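Local coordinates for protein esterase (PDB 1QLW) that is an alpha/beta hydrolase that probably splits carboxylic esters with a serine nucleophile on a sharp turn after a central strand, at residues A140-I144 with F145-P149; L202-H205 with S206-I210; P260-A263 with P264-K267; A271-D274 with A275-A279. All coordinates share one frame; numbering follows the deposited sequence.

Contacts 2 and 3 meet at the probable active site, at the C-terminal end of strand 200-205, and contact 1 adjoins it through contact 3, its nearest atoms about 6 Å from contact 2. Contact 2 has the form of the nucleophile elbow, with Ser206 the probable nucleophile. Contact 3 meets it through the sulfate that both hold and through Trp262, whose CH2 lies 4.0 Å from OG of Ser206. The same indole, by NE1, reaches O of Ile144 at 2.8 Å and so joins contact 3 to contact 1. Contact 4 stands apart: it shares helix 263-278 with contact 3, their centres about 18 Å apart, and comes no closer to contact 1 than about 16 Å between nearest atoms.

Contact 1: A140-I144 with F145-P149; sequences AAWAI and FRFGP
Phe147 meets Trp142 with two parts of its side chain. Its CB sits over the centre of the indole's five-membered ring, 3.9 Å from that centroid, a CH-pi contact. Its own ring stands almost upright on the six-membered half, planes 86° apart and centroids 5.5 Å apart, in a T-shaped pair that turns the phenylalanine edge to the tryptophan face. CD2 of Phe147 leads, 3.8 Å from CE3 of Trp142. The indole can be met there because Trp142 has CG anti to its nitrogen (chi1 -170°), which swings the ring back toward the residues that follow; its NE1 is bonded to O of Asp153. The pair sits where helix 138-144 ends in a Schellman motif. Arg146 takes a positive phi of 64°, and two amides bond back into the last turn: Phe147 N to Trp142 O at 3.0 Å, nearly along the C=O axis, and Arg146 N to Ala143 O at 3.1 Å, from above the carbonyl plane. Just before these, Phe145 N still makes an ordinary helical bond to Ala141 O, 2.8 Å long. Phe145 keeps CG beside its own nitrogen, and its ring spreads between two helix side chains, with CE2 3.9 Å from CB of Ala141 and CD1 3.9 Å from CG2 of Ile144. Its CB also lies over the rim of one face of the Phe147 ring. Arg146 heads away from the helix, its chain bent at chi3, to a salt bridge with Glu230 and a cation-pi contact with Trp262, while Ile144 packs on Tyr39 of the second subunit.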
ATOM      1  N   ALA A 140     -18.734   0.003  14.789  1.00 15.61           N
ATOM      2  CA  ALA A 140     -18.031   1.061  15.503  1.00 16.93           C
ATOM      3  C   ALA A 140     -17.692   2.205  14.552  1.00 15.81           C
ATOM      4  O   ALA A 140     -17.881   3.384  14.883  1.00 16.86           O
ATOM      5  CB  ALA A 140     -16.759   0.497  16.132  1.00 19.61           C
ATOM      6  N   ALA A 141     -17.194   1.865  13.369  1.00 14.31           N
ATOM      7  CA  ALA A 141     -16.795   2.865  12.389  1.00 13.73           C
ATOM      8  C   ALA A 141     -17.975   3.722  11.964  1.00 13.42           C
ATOM      9  O   ALA A 141     -17.814   4.926  11.724  1.00 14.06           O
ATOM     10  CB  ALA A 141     -16.127   2.194  11.199  1.00 14.38           C
ATOM     11  N   TRP A 142     -19.148   3.131  11.815  1.00 14.09           N
ATOM     12  CA  TRP A 142     -20.334   3.890  11.412  1.00 14.97           C
ATOM     13  C   TRP A 142     -20.552   5.099  12.312  1.00 15.40           C
ATOM     14  O   TRP A 142     -20.862   6.199  11.848  1.00 16.57           O
ATOM     15  CB  TRP A 142     -21.526   2.950  11.523  1.00 16.71           C
ATOM     16  CG  TRP A 142     -22.814   3.415  10.939  1.00 16.30           C
ATOM     17  CD1 TRP A 142     -23.806   4.122  11.558  1.00 16.67           C
ATOM     18  CD2 TRP A 142     -23.271   3.155   9.608  1.00 16.73           C
ATOM     19  NE1 TRP A 142     -24.854   4.317  10.686  1.00 16.72           N
ATOM     20  CE2 TRP A 142     -24.550   3.728   9.482  1.00 16.55           C
ATOM     21  CE3 TRP A 142     -22.710   2.489   8.513  1.00 18.47           C
ATOM     22  CZ2 TRP A 142     -25.282   3.641   8.298  1.00 17.78           C
ATOM     23  CZ3 TRP A 142     -23.441   2.418   7.350  1.00 19.76           C
ATOM     24  CH2 TRP A 142     -24.713   2.990   7.242  1.00 19.67           C
ATOM     25  N   ALA A 143     -20.407   4.891  13.612  1.00 16.09           N
ATOM     26  CA  ALA A 143     -20.606   5.955  14.592  1.00 16.93           C
ATOM     27  C   ALA A 143     -19.393   6.863  14.676  1.00 16.37           C
ATOM     28  O   ALA A 143     -19.548   8.092  14.785  1.00 17.58           O
ATOM     29  CB  ALA A 143     -20.997   5.365  15.936  1.00 20.11           C
ATOM     30  N   ILE A 144     -18.172   6.329  14.646  1.00 15.74           N
ATOM     31  CA  ILE A 144     -16.976   7.175  14.648  1.00 16.29           C
ATOM     32  C   ILE A 144     -16.980   8.141  13.472  1.00 14.21           C
ATOM     33  O   ILE A 144     -16.614   9.314  13.587  1.00 15.59           O
ATOM     34  CB  ILE A 144     -15.697   6.315  14.614  1.00 18.26           C
ATOM     35  CG1 ILE A 144     -15.599   5.518  15.916  1.00 21.32           C
ATOM     36  CG2 ILE A 144     -14.454   7.169  14.386  1.00 20.41           C
ATOM     37  CD1 ILE A 144     -14.608   4.375  15.922  1.00 24.18           C
ATOM     38  N   PHE A 145     -17.448   7.654  12.320  1.00 13.48           N
ATOM     39  CA  PHE A 145     -17.456   8.443  11.106  1.00 12.87           C
ATOM     40  C   PHE A 145     -18.695   9.316  10.967  1.00 12.45           C
ATOM     41  O   PHE A 145     -18.765  10.131  10.046  1.00 13.69           O
ATOM     42  CB  PHE A 145     -17.311   7.545   9.885  1.00 13.06           C
ATOM     43  CG  PHE A 145     -16.017   6.777   9.788  1.00 13.29           C
ATOM     44  CD1 PHE A 145     -14.876   7.127  10.504  1.00 15.10           C
ATOM     45  CD2 PHE A 145     -15.927   5.689   8.944  1.00 14.44           C
ATOM     46  CE1 PHE A 145     -13.694   6.429  10.386  1.00 16.27           C
ATOM     47  CE2 PHE A 145     -14.748   4.975   8.814  1.00 14.85           C
ATOM     48  CZ  PHE A 145     -13.638   5.340   9.529  1.00 15.80           C
ATOM     49  N   ARG A 146     -19.660   9.158  11.873  1.00 13.53           N
ATOM     50  CA  ARG A 146     -20.868   9.951  11.930  1.00 14.29           C
ATOM     51  C   ARG A 146     -21.723   9.749  10.682  1.00 15.17           C
ATOM     52  O   ARG A 146     -22.360  10.695  10.188  1.00 17.28           O
ATOM     53  CB  ARG A 146     -20.585  11.440  12.177  1.00 14.98           C
ATOM     54  CG  ARG A 146     -19.700  11.701  13.377  1.00 14.53           C
ATOM     55  CD  ARG A 146     -19.713  13.169  13.813  1.00 14.70           C
ATOM     56  NE  ARG A 146     -19.508  14.076  12.696  1.00 14.89           N
ATOM     57  CZ  ARG A 146     -18.340  14.304  12.106  1.00 14.55           C
ATOM     58  NH1 ARG A 146     -17.218  13.779  12.612  1.00 15.29           N
ATOM     59  NH2 ARG A 146     -18.286  15.056  11.012  1.00 15.17           N
ATOM     60  N   PHE A 147     -21.869   8.496  10.260  1.00 14.81           N
ATOM     61  CA  PHE A 147     -22.775   8.216   9.162  1.00 15.21           C
ATOM     62  C   PHE A 147     -24.242   8.236   9.599  1.00 15.97           C
ATOM     63  O   PHE A 147     -25.122   8.425   8.778  1.00 16.64           O
ATOM     64  CB  PHE A 147     -22.455   6.857   8.550  1.00 14.98           C
ATOM     65  CG  PHE A 147     -21.116   6.758   7.859  1.00 14.32           C
ATOM     66  CD1 PHE A 147     -20.391   7.870   7.470  1.00 14.76           C
ATOM     67  CD2 PHE A 147     -20.602   5.500   7.609  1.00 14.50           C
ATOM     68  CE1 PHE A 147     -19.172   7.723   6.831  1.00 13.98           C
ATOM     69  CE2 PHE A 147     -19.392   5.347   6.958  1.00 14.89           C
ATOM     70  CZ  PHE A 147     -18.674   6.457   6.560  1.00 14.41           C
ATOM     71  N   GLY A 148     -24.458   7.984  10.879  1.00 16.07           N
ATOM     72  CA  GLY A 148     -25.805   7.967  11.463  1.00 17.37           C
ATOM     73  C   GLY A 148     -25.605   7.742  12.946  1.00 19.10           C
ATOM     74  O   GLY A 148     -24.496   7.621  13.436  1.00 20.92           O
ATOM     75  N   PRO A 149     -26.709   7.730  13.681  1.00 21.53           N
ATOM     76  CA  PRO A 149     -26.622   7.656  15.134  1.00 24.34           C
ATOM     77  C   PRO A 149     -26.051   6.358  15.656  1.00 24.87           C
ATOM     78  O   PRO A 149     -25.320   6.299  16.655  1.00 28.18           O
ATOM     79  CB  PRO A 149     -28.053   7.920  15.594  1.00 25.93           C
ATOM     80  CG  PRO A 149     -28.932   7.612  14.427  1.00 25.32           C
ATOM     81  CD  PRO A 149     -28.098   7.906  13.207  1.00 22.04           C
TER

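Contact 2: L202-H205 with S206-I210; sequences LLSH and SQSGI. With SO4 (sulfate ion), chain D.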
ATOM      1  N   LEU A 202       1.306  20.026   4.479  1.00 12.53           N
ATOM      2  CA  LEU A 202       0.954  18.770   5.125  1.00 12.57           C
ATOM      3  C   LEU A 202      -0.545  18.736   5.364  1.00 12.35           C
ATOM      4  O   LEU A 202      -1.055  19.637   6.037  1.00 14.53           O
ATOM      5  CB  LEU A 202       1.704  18.603   6.449  1.00 13.12           C
ATOM      6  CG  LEU A 202       3.233  18.584   6.370  1.00 14.14           C
ATOM      7  CD1 LEU A 202       3.842  18.471   7.760  1.00 16.74           C
ATOM      8  CD2 LEU A 202       3.772  17.490   5.471  1.00 15.68           C
ATOM      9  N   LEU A 203      -1.221  17.714   4.863  1.00 11.41           N
ATOM     10  CA  LEU A 203      -2.665  17.557   5.018  1.00 11.76           C
ATOM     11  C   LEU A 203      -2.920  16.224   5.709  1.00 11.74           C
ATOM     12  O   LEU A 203      -2.593  15.163   5.193  1.00 12.64           O
ATOM     13  CB  LEU A 203      -3.350  17.651   3.667  1.00 14.04           C
ATOM     14  CG  LEU A 203      -4.877  17.749   3.714  1.00 16.94           C
ATOM     15  CD1 LEU A 203      -5.403  18.417   2.458  1.00 17.99           C
ATOM     16  CD2 LEU A 203      -5.497  16.392   3.932  1.00 18.41           C
ATOM     17  N   SER A 204      -3.476  16.300   6.917  1.00 11.82           N
ATOM     18  CA  SER A 204      -3.706  15.130   7.755  1.00 12.61           C
ATOM     19  C   SER A 204      -5.165  14.946   8.109  1.00 11.72           C
ATOM     20  O   SER A 204      -6.033  15.764   7.790  1.00 12.01           O
ATOM     21  CB  SER A 204      -2.845  15.202   9.005  1.00 17.18           C
ATOM     22  OG  SER A 204      -3.255  16.313   9.776  1.00 19.86           O
ATOM     23  N   HIS A 205      -5.461  13.846   8.805  1.00 12.74           N
ATOM     24  CA  HIS A 205      -6.826  13.424   9.077  1.00 12.67           C
ATOM     25  C   HIS A 205      -6.915  12.666  10.384  1.00 12.45           C
ATOM     26  O   HIS A 205      -6.216  11.671  10.558  1.00 13.00           O
ATOM     27  CB  HIS A 205      -7.298  12.491   7.932  1.00 13.72           C
ATOM     28  CG  HIS A 205      -8.732  12.072   7.985  1.00 12.92           C
ATOM     29  ND1 HIS A 205      -9.118  10.808   7.575  1.00 14.94           N
ATOM     30  CD2 HIS A 205      -9.836  12.748   8.373  1.00 13.07           C
ATOM     31  CE1 HIS A 205     -10.441  10.780   7.739  1.00 15.35           C
ATOM     32  NE2 HIS A 205     -10.916  11.925   8.202  1.00 14.55           N
ATOM     33  N   SER A 206      -7.789  13.076  11.303  1.00 14.71           N
ATOM     34  CA  SER A 206      -8.158  12.234  12.440  1.00 16.06           C
ATOM     35  C   SER A 206      -7.003  11.780  13.303  1.00 14.24           C
ATOM     36  O   SER A 206      -6.385  12.673  13.888  1.00 14.18           O
ATOM     37  CB  SER A 206      -9.012  11.083  11.896  1.00 19.86           C
ATOM     38  OG  SER A 206      -9.870  10.612  12.926  1.00 24.73           O
ATOM     39  N   GLN A 207      -6.665  10.497  13.422  1.00 12.93           N
ATOM     40  CA  GLN A 207      -5.493  10.075  14.202  1.00 12.34           C
ATOM     41  C   GLN A 207      -4.227  10.825  13.825  1.00 12.22           C
ATOM     42  O   GLN A 207      -3.387  11.098  14.688  1.00 12.98           O
ATOM     43  CB  GLN A 207      -5.285   8.582  13.907  1.00 12.71           C
ATOM     44  CG  GLN A 207      -4.009   7.963  14.467  1.00 13.09           C
ATOM     45  CD  GLN A 207      -3.905   6.581  13.859  1.00 11.87           C
ATOM     46  OE1 GLN A 207      -3.445   6.438  12.716  1.00 12.70           O
ATOM     47  NE2 GLN A 207      -4.382   5.563  14.545  1.00 12.38           N
ATOM     48  N   SER A 208      -4.025  11.109  12.541  1.00 12.10           N
ATOM     49  CA  SER A 208      -2.822  11.826  12.121  1.00 11.99           C
ATOM     50  C   SER A 208      -3.027  13.330  12.153  1.00 12.21           C
ATOM     51  O   SER A 208      -2.090  14.068  11.812  1.00 12.62           O
ATOM     52  CB  SER A 208      -2.345  11.419  10.733  1.00 11.81           C
ATOM     53  OG  SER A 208      -3.314  11.828   9.778  1.00 12.51           O
ATOM     54  N   GLY A 209      -4.190  13.798  12.589  1.00 12.61           N
ATOM     55  CA  GLY A 209      -4.457  15.224  12.659  1.00 13.26           C
ATOM     56  C   GLY A 209      -3.357  15.999  13.349  1.00 12.60           C
ATOM     57  O   GLY A 209      -2.942  17.059  12.870  1.00 14.58           O
ATOM     58  N   ILE A 210      -2.900  15.493  14.490  1.00 12.31           N
ATOM     59  CA  ILE A 210      -1.870  16.167  15.276  1.00 12.32           C
ATOM     60  C   ILE A 210      -0.479  16.055  14.673  1.00 11.91           C
ATOM     61  O   ILE A 210       0.405  16.853  14.986  1.00 13.27           O
ATOM     62  CB  ILE A 210      -1.883  15.586  16.710  1.00 13.08           C
ATOM     63  CG1 ILE A 210      -1.123  16.479  17.692  1.00 13.58           C
ATOM     64  CG2 ILE A 210      -1.352  14.166  16.769  1.00 13.34           C
ATOM     65  CD1 ILE A 210      -1.681  17.877  17.856  1.00 15.38           C
TER
HETATM   66  S   SO4 D 576      -8.504   9.431  16.444  1.00 24.25           S
HETATM   67  O1  SO4 D 576      -9.454   8.988  17.538  1.00 23.73           O
HETATM   68  O2  SO4 D 576      -9.258  10.446  15.610  1.00 25.63           O
HETATM   69  O3  SO4 D 576      -8.151   8.226  15.633  1.00 24.13           O
HETATM   70  O4  SO4 D 576      -7.325  10.117  17.031  1.00 24.33           O
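Ser206 folds back against His205, its neighbour, so that CB sits over the centre of the imidazole, 4.0 Å from the ring centroid and 12° off the normal. OG points elsewhere: anti to the Ser206 nitrogen (chi1 -154°), it reaches out to the sulfate, donating to O2 at 2.8 Å. The His205 ring is fixed at its far end, where NE2 is bonded to O of His298, and the two histidine rings also stack. Within the turn, Ser208 N donates to O of His205 (3.0 Å, above the carbonyl plane). Ser208 OG lies 3.0 Å from the same oxygen, but its one proton may go to Ile68 O or His69 O instead. Ser204, the last but one residue of the strand, turns CB toward the same curl, 3.5 Å from Ser208 OG, and its own OG makes a weak approach of 3.2 Å to Gly209 O. Gly209 N closes the turn on Ser206 O at 2.8 Å. This is the nucleophile elbow of the alpha/beta hydrolases, the strand-to-helix turn in which the serine takes a positive phi, here 57°. That backbone, with the hydroxyl anti to the nitrogen, presents OG outward to the sulfate. The elbow makes Ser206 the probable nucleophile; the sulfate, probably from the crystallisation liquor, indicates that its OG can be reached by a small anion.

Contact 3: P260-A263 with P264-K267; sequences PRWA and PRLK. With SO4 (sulfate ion), chain D.
The first turn of helix 263-278, together with the loop that leads into it, places two arginines beside the probable active site of this alpha/beta hydrolase. Trp262 and Arg265, three residues apart, carry the contact. The guanidinium lies over one face of the indole, CZ 4.5 Å from the centroid of the six-membered ring, in a cation-pi interaction. It is not laid flat: the planes stand 78° apart, so an edge of the guanidinium faces the ring, with NH1 3.2 Å from CH2 of Trp262. Nearer the backbone, CD of Arg265 packs at 3.6 Å against CE3 of the same ring. The extended arginine chain, CG to NE, spans the indole and sets NH2 within 2.9 Å of O1 of the sulfate, a bond of 148° at the hydrogen. Arg261 runs alongside and points the same way, with its guanidinium turned 80° from the other. A water ties the two together, accepting from Arg261 NE at 2.8 Å and from Arg265 NH1 at 2.9 Å, and donating to sulfate O1 at 2.8 Å. In the backbone, Trp262 O takes Leu266 N at 3.2 Å, opening the helix's bonding. Trp262 NE1 is bonded to Ile144 O, and Arg261 NH1 to Lys38 O of the second subunit. Ser206 OG holds the sulfate as well. Arg265 reaches the sulfate directly and, like Arg261, through the water; the two positive charges would make the spot attractive to anions, and the indole face probably stabilises the charge of Arg265 and holds its guanidinium in place.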
ATOM      1  N   PRO A 260     -20.516  12.657  21.385  1.00 20.06           N
ATOM      2  CA  PRO A 260     -19.566  13.034  22.430  1.00 21.94           C
ATOM      3  C   PRO A 260     -18.115  12.821  22.043  1.00 21.08           C
ATOM      4  O   PRO A 260     -17.247  13.496  22.633  1.00 23.48           O
ATOM      5  CB  PRO A 260     -19.991  12.241  23.656  1.00 24.24           C
ATOM      6  CG  PRO A 260     -21.402  11.858  23.396  1.00 26.16           C
ATOM      7  CD  PRO A 260     -21.536  11.715  21.897  1.00 22.52           C
ATOM      8  N   ARG A 261     -17.790  11.972  21.075  1.00 20.52           N
ATOM      9  CA  ARG A 261     -16.424  11.751  20.619  1.00 21.65           C
ATOM     10  C   ARG A 261     -15.932  13.031  19.934  1.00 20.81           C
ATOM     11  O   ARG A 261     -14.751  13.365  19.975  1.00 24.57           O
ATOM     12  CB  ARG A 261     -16.305  10.563  19.653  1.00 22.87           C
ATOM     13  CG  ARG A 261     -14.923  10.027  19.310  1.00 26.11           C
ATOM     14  CD  ARG A 261     -14.911   8.935  18.262  1.00 28.31           C
ATOM     15  NE  ARG A 261     -13.703   8.146  18.080  1.00 30.41           N
ATOM     16  CZ  ARG A 261     -13.398   6.984  18.645  1.00 31.50           C
ATOM     17  NH1 ARG A 261     -14.239   6.399  19.494  1.00 31.56           N
ATOM     18  NH2 ARG A 261     -12.256   6.362  18.347  1.00 32.38           N
ATOM     19  N   TRP A 262     -16.830  13.751  19.268  1.00 17.76           N
ATOM     20  CA  TRP A 262     -16.470  14.797  18.343  1.00 16.69           C
ATOM     21  C   TRP A 262     -16.719  16.214  18.810  1.00 16.82           C
ATOM     22  O   TRP A 262     -15.904  17.094  18.538  1.00 17.88           O
ATOM     23  CB  TRP A 262     -17.161  14.599  16.978  1.00 17.09           C
ATOM     24  CG  TRP A 262     -16.527  13.465  16.233  1.00 16.33           C
ATOM     25  CD1 TRP A 262     -17.013  12.226  15.944  1.00 16.36           C
ATOM     26  CD2 TRP A 262     -15.186  13.490  15.702  1.00 16.55           C
ATOM     27  NE1 TRP A 262     -16.076  11.492  15.262  1.00 16.49           N
ATOM     28  CE2 TRP A 262     -14.946  12.253  15.098  1.00 16.73           C
ATOM     29  CE3 TRP A 262     -14.187  14.476  15.683  1.00 18.17           C
ATOM     30  CZ2 TRP A 262     -13.720  11.963  14.482  1.00 18.34           C
ATOM     31  CZ3 TRP A 262     -12.981  14.179  15.076  1.00 20.17           C
ATOM     32  CH2 TRP A 262     -12.760  12.937  14.488  1.00 20.44           C
ATOM     33  N   ALA A 263     -17.802  16.452  19.549  1.00 17.15           N
ATOM     34  CA  ALA A 263     -18.112  17.802  20.012  1.00 17.85           C
ATOM     35  C   ALA A 263     -16.979  18.456  20.759  1.00 17.42           C
ATOM     36  O   ALA A 263     -16.668  19.635  20.493  1.00 18.46           O
ATOM     37  CB  ALA A 263     -19.415  17.796  20.801  1.00 19.62           C
ATOM     38  N   PRO A 264     -16.291  17.778  21.663  1.00 17.96           N
ATOM     39  CA  PRO A 264     -15.204  18.404  22.406  1.00 17.98           C
ATOM     40  C   PRO A 264     -13.975  18.662  21.546  1.00 17.41           C
ATOM     41  O   PRO A 264     -13.207  19.559  21.863  1.00 18.56           O
ATOM     42  CB  PRO A 264     -14.872  17.451  23.539  1.00 20.66           C
ATOM     43  CG  PRO A 264     -15.637  16.217  23.307  1.00 24.43           C
ATOM     44  CD  PRO A 264     -16.666  16.468  22.245  1.00 20.19           C
ATOM     45  N   ARG A 265     -13.791  17.874  20.488  1.00 17.00           N
ATOM     46  CA  ARG A 265     -12.641  18.044  19.604  1.00 17.48           C
ATOM     47  C   ARG A 265     -12.781  19.324  18.789  1.00 17.15           C
ATOM     48  O   ARG A 265     -11.808  20.069  18.615  1.00 18.24           O
ATOM     49  CB  ARG A 265     -12.483  16.832  18.697  1.00 17.85           C
ATOM     50  CG  ARG A 265     -12.073  15.583  19.444  1.00 19.28           C
ATOM     51  CD  ARG A 265     -12.004  14.387  18.522  1.00 20.53           C
ATOM     52  NE  ARG A 265     -11.341  13.252  19.148  1.00 22.75           N
ATOM     53  CZ  ARG A 265     -11.261  12.068  18.530  1.00 24.39           C
ATOM     54  NH1 ARG A 265     -11.826  11.839  17.356  1.00 26.20           N
ATOM     55  NH2 ARG A 265     -10.577  11.105  19.126  1.00 27.20           N
ATOM     56  N   LEU A 266     -13.993  19.600  18.310  1.00 16.45           N
ATOM     57  CA  LEU A 266     -14.231  20.859  17.595  1.00 16.96           C
ATOM     58  C   LEU A 266     -13.957  22.044  18.508  1.00 17.05           C
ATOM     59  O   LEU A 266     -13.273  23.002  18.154  1.00 17.15           O
ATOM     60  CB  LEU A 266     -15.673  20.859  17.088  1.00 17.20           C
ATOM     61  CG  LEU A 266     -16.177  22.150  16.438  1.00 16.90           C
ATOM     62  CD1 LEU A 266     -15.294  22.621  15.296  1.00 17.45           C
ATOM     63  CD2 LEU A 266     -17.612  21.972  15.986  1.00 19.05           C
ATOM     64  N   LYS A 267     -14.462  21.993  19.750  1.00 17.83           N
ATOM     65  CA  LYS A 267     -14.247  23.075  20.709  1.00 19.36           C
ATOM     66  C   LYS A 267     -12.774  23.301  21.010  1.00 18.40           C
ATOM     67  O   LYS A 267     -12.281  24.434  21.049  1.00 18.80           O
ATOM     68  CB  LYS A 267     -14.983  22.695  21.993  1.00 24.46           C
ATOM     69  CG  LYS A 267     -15.198  23.722  23.061  1.00 27.30           C
ATOM     70  CD  LYS A 267     -16.243  23.130  24.023  1.00 30.74           C
ATOM     71  CE  LYS A 267     -16.167  23.860  25.349  1.00 33.40           C
ATOM     72  NZ  LYS A 267     -17.127  23.250  26.304  1.00 34.69           N
TER
HETATM   73  S   SO4 D 576      -8.504   9.431  16.444  1.00 24.25           S
HETATM   74  O1  SO4 D 576      -9.454   8.988  17.538  1.00 23.73           O
HETATM   75  O2  SO4 D 576      -9.258  10.446  15.610  1.00 25.63           O
HETATM   76  O3  SO4 D 576      -8.151   8.226  15.633  1.00 24.13           O
HETATM   77  O4  SO4 D 576      -7.325  10.117  17.031  1.00 24.33           O
HETATM   78  O   HOH W   1     -11.867   9.155  16.189  1.00 41.08           O

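Contact 4: A271-D274 with A275-A279; sequences AFID and ALNAA
This is an intrahelical contact, one turn against the next near the C-terminal end of helix 263-278, with one flank on the sheet and the other toward the surface. Its backbone is regular: Ala275 N to Ala271 O at 3.0 Å, Leu276 N to Phe272 O at 2.8 Å, Asn277 N to Ile273 O at 2.9 Å and Ala278 N to Asp274 O at 2.9 Å. On the buried side Phe272 and Leu276 both send CG anti to the nitrogen (chi1 164° and -179°), so the two side chains leave the helix in like fashion and come together at their ends, ring atom CZ 4.2 Å from CD2 of the leucine. The helix is the crossover of a beta-alpha-beta unit between the parallel strands 248-252 and 283-287, and this flank lies on the first of them: Phe272, Ile273 and Leu276 all pack on Val248, and Ile273 on Val250 too, while the Phe272 ring makes an edge-to-face pair with Phe213. At the border of the buried side, Ile273 and Asn277 run side by side and point the same way, CG2 of the isoleucine 3.8 Å from ND2 of the amide. Asp274 joins Asn277 through a water rather than directly: the water donates to OD1 of Asp274 at 2.7 Å and accepts from ND2 of Asn277 at 3.0 Å. The other end of that amide, OD1, takes the backbone N of Gly283, where the second strand of the unit begins, which holds the Asn277 side chain from both ends.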
ATOM      1  N   ALA A 271     -10.056  26.528  20.390  1.00 16.74           N
ATOM      2  CA  ALA A 271      -9.182  27.147  21.397  1.00 17.57           C
ATOM      3  C   ALA A 271      -7.783  27.296  20.800  1.00 16.54           C
ATOM      4  O   ALA A 271      -7.118  28.301  21.020  1.00 17.74           O
ATOM      5  CB  ALA A 271      -9.195  26.362  22.674  1.00 19.50           C
ATOM      6  N   PHE A 272      -7.315  26.268  20.101  1.00 16.69           N
ATOM      7  CA  PHE A 272      -6.025  26.310  19.430  1.00 16.16           C
ATOM      8  C   PHE A 272      -5.962  27.410  18.394  1.00 16.23           C
ATOM      9  O   PHE A 272      -5.030  28.211  18.408  1.00 17.18           O
ATOM     10  CB  PHE A 272      -5.754  24.932  18.787  1.00 16.94           C
ATOM     11  CG  PHE A 272      -4.669  24.946  17.758  1.00 17.20           C
ATOM     12  CD1 PHE A 272      -3.383  25.332  18.064  1.00 18.35           C
ATOM     13  CD2 PHE A 272      -5.028  24.574  16.465  1.00 18.60           C
ATOM     14  CE1 PHE A 272      -2.429  25.337  17.045  1.00 20.13           C
ATOM     15  CE2 PHE A 272      -4.075  24.559  15.468  1.00 19.96           C
ATOM     16  CZ  PHE A 272      -2.799  24.964  15.769  1.00 20.20           C
ATOM     17  N   ILE A 273      -6.911  27.425  17.474  1.00 15.69           N
ATOM     18  CA  ILE A 273      -6.889  28.410  16.393  1.00 15.51           C
ATOM     19  C   ILE A 273      -6.946  29.817  16.946  1.00 15.82           C
ATOM     20  O   ILE A 273      -6.210  30.699  16.485  1.00 16.43           O
ATOM     21  CB  ILE A 273      -8.037  28.123  15.425  1.00 16.24           C
ATOM     22  CG1 ILE A 273      -7.806  26.811  14.648  1.00 16.37           C
ATOM     23  CG2 ILE A 273      -8.251  29.291  14.464  1.00 17.41           C
ATOM     24  CD1 ILE A 273      -6.620  26.837  13.701  1.00 16.35           C
ATOM     25  N   ASP A 274      -7.817  30.062  17.913  1.00 16.60           N
ATOM     26  CA  ASP A 274      -7.897  31.394  18.502  1.00 16.78           C
ATOM     27  C   ASP A 274      -6.595  31.788  19.163  1.00 17.72           C
ATOM     28  O   ASP A 274      -6.157  32.937  19.035  1.00 17.88           O
ATOM     29  CB  ASP A 274      -9.050  31.433  19.513  1.00 17.92           C
ATOM     30  CG  ASP A 274     -10.406  31.315  18.852  1.00 19.01           C
ATOM     31  OD1 ASP A 274     -10.537  31.464  17.619  1.00 20.59           O
ATOM     32  OD2 ASP A 274     -11.364  31.080  19.617  1.00 20.74           O
ATOM     33  N   ALA A 275      -5.975  30.871  19.902  1.00 16.91           N
ATOM     34  CA  ALA A 275      -4.680  31.137  20.517  1.00 18.30           C
ATOM     35  C   ALA A 275      -3.614  31.432  19.472  1.00 17.87           C
ATOM     36  O   ALA A 275      -2.781  32.320  19.667  1.00 18.73           O
ATOM     37  CB  ALA A 275      -4.243  29.981  21.399  1.00 19.80           C
ATOM     38  N   LEU A 276      -3.640  30.695  18.369  1.00 16.64           N
ATOM     39  CA  LEU A 276      -2.681  30.893  17.294  1.00 16.40           C
ATOM     40  C   LEU A 276      -2.816  32.289  16.701  1.00 16.98           C
ATOM     41  O   LEU A 276      -1.826  33.007  16.511  1.00 18.27           O
ATOM     42  CB  LEU A 276      -2.897  29.817  16.236  1.00 17.01           C
ATOM     43  CG  LEU A 276      -1.952  29.870  15.037  1.00 17.04           C
ATOM     44  CD1 LEU A 276      -0.506  29.658  15.452  1.00 18.61           C
ATOM     45  CD2 LEU A 276      -2.374  28.810  14.018  1.00 17.91           C
ATOM     46  N   ASN A 277      -4.059  32.707  16.413  1.00 16.82           N
ATOM     47  CA  ASN A 277      -4.265  34.051  15.881  1.00 17.98           C
ATOM     48  C   ASN A 277      -3.869  35.122  16.886  1.00 17.76           C
ATOM     49  O   ASN A 277      -3.254  36.127  16.511  1.00 19.75           O
ATOM     50  CB  ASN A 277      -5.709  34.224  15.432  1.00 17.51           C
ATOM     51  CG  ASN A 277      -5.997  33.420  14.175  1.00 18.61           C
ATOM     52  OD1 ASN A 277      -5.128  33.298  13.310  1.00 20.21           O
ATOM     53  ND2 ASN A 277      -7.201  32.887  14.091  1.00 18.21           N
ATOM     54  N   ALA A 278      -4.176  34.893  18.169  1.00 18.51           N
ATOM     55  CA  ALA A 278      -3.832  35.897  19.181  1.00 19.87           C
ATOM     56  C   ALA A 278      -2.332  36.063  19.334  1.00 20.23           C
ATOM     57  O   ALA A 278      -1.870  37.157  19.679  1.00 21.99           O
ATOM     58  CB  ALA A 278      -4.471  35.529  20.508  1.00 21.02           C
ATOM     59  N   ALA A 279      -1.556  35.023  19.036  1.00 19.65           N
ATOM     60  CA  ALA A 279      -0.116  35.031  19.126  1.00 20.79           C
ATOM     61  C   ALA A 279       0.566  35.539  17.856  1.00 21.16           C
ATOM     62  O   ALA A 279       1.801  35.541  17.784  1.00 24.09           O
ATOM     63  CB  ALA A 279       0.430  33.631  19.411  1.00 22.25           C
TER
HETATM   64  O   HOH W   2      -9.300  33.395  16.120  1.00 30.49           O